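PDB 2AV9: thioesterase from Pseudomonas aeruginosa, which probably hydrolyses fatty acyl-CoA thioesters and belongs to the hot-dog-fold 4-hydroxybenzoyl-CoA thioesterase family. Local coordinates for residues A38-A43 and G114-V119. Residues are numbered along the deposited sequence; the frame is centred on the assembly and turned at random.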
loop_
_atom_site.group_PDB
_atom_site.type_symbol
_atom_site.label_atom_id
_atom_site.label_comp_id
_atom_site.label_asym_id
_atom_site.label_seq_id
_atom_site.Cartn_x
_atom_site.Cartn_y
_atom_site.Cartn_z
ATOM N N ALA A 38 -0.149 9.001 2.292
ATOM C CA ALA A 38 1.186 8.390 2.358
ATOM C C ALA A 38 2.246 9.416 1.957
ATOM O O ALA A 38 3.333 9.442 2.543
ATOM C CB ALA A 38 1.298 7.101 1.527
ATOM N N PHE A 39 1.928 10.285 1.001
ATOM C CA PHE A 39 2.818 11.406 0.668
ATOM C C PHE A 39 2.960 12.337 1.870
ATOM O O PHE A 39 4.061 12.808 2.160
ATOM C CB PHE A 39 2.324 12.218 -0.547
ATOM C CG PHE A 39 2.171 11.394 -1.805
ATOM C CD1 PHE A 39 2.963 10.266 -2.015
ATOM C CD2 PHE A 39 1.252 11.749 -2.787
ATOM C CE1 PHE A 39 2.846 9.517 -3.196
ATOM C CE2 PHE A 39 1.085 10.999 -3.951
ATOM C CZ PHE A 39 1.902 9.876 -4.158
ATOM N N PHE A 40 1.856 12.628 2.559
ATOM C CA PHE A 40 1.902 13.504 3.746
ATOM C C PHE A 40 2.831 12.906 4.799
ATOM O O PHE A 40 3.758 13.547 5.309
ATOM C CB PHE A 40 0.551 13.592 4.472
ATOM C CG PHE A 40 -0.454 14.449 3.761
ATOM C CD1 PHE A 40 -0.180 14.932 2.499
ATOM C CD2 PHE A 40 -1.654 14.784 4.355
ATOM C CE1 PHE A 40 -1.081 15.743 1.845
ATOM C CE2 PHE A 40 -2.569 15.584 3.690
ATOM C CZ PHE A 40 -2.291 16.060 2.437
ATOM N N ASP A 41 2.547 11.644 5.114
ATOM C CA ASP A 41 3.361 10.877 6.061
ATOM C C ASP A 41 4.843 10.843 5.684
ATOM O O ASP A 41 5.721 10.979 6.545
ATOM C CB ASP A 41 2.927 9.408 6.054
ATOM C CG ASP A 41 2.106 8.998 7.263
ATOM O OD1 ASP A 41 1.995 9.788 8.228
ATOM O OD2 ASP A 41 1.578 7.865 7.235
ATOM N N THR A 42 5.089 10.633 4.394
ATOM C CA THR A 42 6.445 10.577 3.869
ATOM C C THR A 42 7.160 11.922 3.974
ATOM O O THR A 42 8.302 11.957 4.420
ATOM C CB THR A 42 6.461 10.083 2.396
ATOM O OG1 THR A 42 6.016 8.714 2.399
ATOM C CG2 THR A 42 7.861 10.242 1.796
ATOM N N ALA A 43 6.495 12.995 3.552
ATOM C CA ALA A 43 7.117 14.304 3.505
ATOM C C ALA A 43 7.434 14.755 4.927
ATOM O O ALA A 43 8.502 15.274 5.223
ATOM C CB ALA A 43 6.202 15.334 2.813
ATOM N N GLY A 114 -3.748 19.611 1.992
ATOM C CA GLY A 114 -4.395 19.312 3.269
ATOM C C GLY A 114 -3.563 19.600 4.510
ATOM O O GLY A 114 -2.658 20.437 4.511
ATOM N N ARG A 115 -3.885 18.912 5.600
ATOM C CA ARG A 115 -3.213 19.128 6.870
ATOM C C ARG A 115 -3.177 17.835 7.660
ATOM O O ARG A 115 -3.939 16.915 7.397
ATOM C CB ARG A 115 -3.826 20.223 7.757
ATOM C CG ARG A 115 -5.309 20.404 7.567
ATOM C CD ARG A 115 -5.917 21.384 8.540
ATOM N NE ARG A 115 -5.906 22.800 8.179
ATOM C CZ ARG A 115 -6.558 23.744 8.866
ATOM N NH1 ARG A 115 -7.271 23.428 9.947
ATOM N NH2 ARG A 115 -6.516 25.020 8.482
ATOM N N PHE A 116 -2.270 17.798 8.629
ATOM C CA PHE A 116 -2.350 16.758 9.623
ATOM C C PHE A 116 -1.706 17.248 10.888
ATOM O O PHE A 116 -0.925 18.196 10.816
ATOM C CB PHE A 116 -1.877 15.436 9.007
ATOM C CG PHE A 116 -0.419 15.096 9.088
ATOM C CD1 PHE A 116 0.150 14.613 10.262
ATOM C CD2 PHE A 116 0.350 15.111 7.957
ATOM C CE1 PHE A 116 1.482 14.192 10.325
ATOM C CE2 PHE A 116 1.679 14.715 8.019
ATOM C CZ PHE A 116 2.257 14.229 9.189
ATOM N N VAL A 117 -2.095 16.632 12.002
ATOM C CA VAL A 117 -1.617 16.972 13.342
ATOM C C VAL A 117 -0.828 15.799 13.904
ATOM O O VAL A 117 -1.325 14.677 13.935
ATOM C CB VAL A 117 -2.773 17.365 14.292
ATOM C CG1 VAL A 117 -2.280 17.627 15.737
ATOM C CG2 VAL A 117 -3.496 18.610 13.780
ATOM N N HIS A 118 0.386 16.068 14.373
ATOM C CA HIS A 118 1.132 15.094 15.162
ATOM C C HIS A 118 0.995 15.492 16.609
ATOM O O HIS A 118 1.042 16.683 16.931
ATOM C CB HIS A 118 2.633 15.157 14.877
ATOM C CG HIS A 118 3.113 14.153 13.880
ATOM N ND1 HIS A 118 4.372 14.220 13.321
ATOM C CD2 HIS A 118 2.515 13.071 13.329
ATOM C CE1 HIS A 118 4.526 13.230 12.459
ATOM N NE2 HIS A 118 3.417 12.509 12.452
ATOM N N VAL A 119 0.824 14.484 17.456
ATOM C CA VAL A 119 1.072 14.624 18.884
ATOM C C VAL A 119 2.347 13.818 19.131
ATOM O O VAL A 119 2.476 12.690 18.654
ATOM C CB VAL A 119 -0.125 14.172 19.731
ATOM C CG1 VAL A 119 0.217 14.281 21.227
ATOM C CG2 VAL A 119 -1.258 15.181 19.504
HETATM O O HOH W 1 3.196 10.130 10.755
#
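The axes of helix segment 38-43 and strand segment 114-119 approach to 9.9 Å at an angle of 54°, and the nearest CA atoms, 8.0 Å apart, are those of Phe40 and Phe116. Both side chains leave their backbones toward the opposing segment and slide past one another in opposite directions. The Phe40 ring reaches over the start of the strand segment, with its CZ 3.9 Å from Gly114 N and its CE2 4.1 Å from Arg115 N. Gly114, having no side chain, lets that ring lie close against the main chain. Phe116 travels the other way, to the root of Phe40: its CD2 packs 3.8 Å from Phe40 CB, and Phe40 O sits at the ring edge, near the ring plane, 3.6 Å from Phe116 CE2. This placement follows from CG of Phe116 standing between its own backbone N and carbonyl carbon (chi1 89°), a crowded position.

Here the principle of the hot-dog fold is seen at close range: the long helix 35-50 is the sausage, and strand 112-122 belongs to the antiparallel sheet that wraps it as the bun. Tyr98, from the neighbouring strand 95-104, meets the Phe116 ring and hydrogen-bonds His118 ND1.

A polar link accompanies the two phenylalanines. A water donates to Asp41 OD1 at 2.8 Å and hydrogen-bonds His118 NE2 at 2.9 Å, at the edge of the imidazole and in its plane, while Phe116 CE1 sits over one imidazole face, offset toward the rim. The other carboxylate oxygen, Asp41 OD2, accepts a hydrogen bond from Asn32 ND2 of a neighbouring subunit, tying this helix into the tetramer.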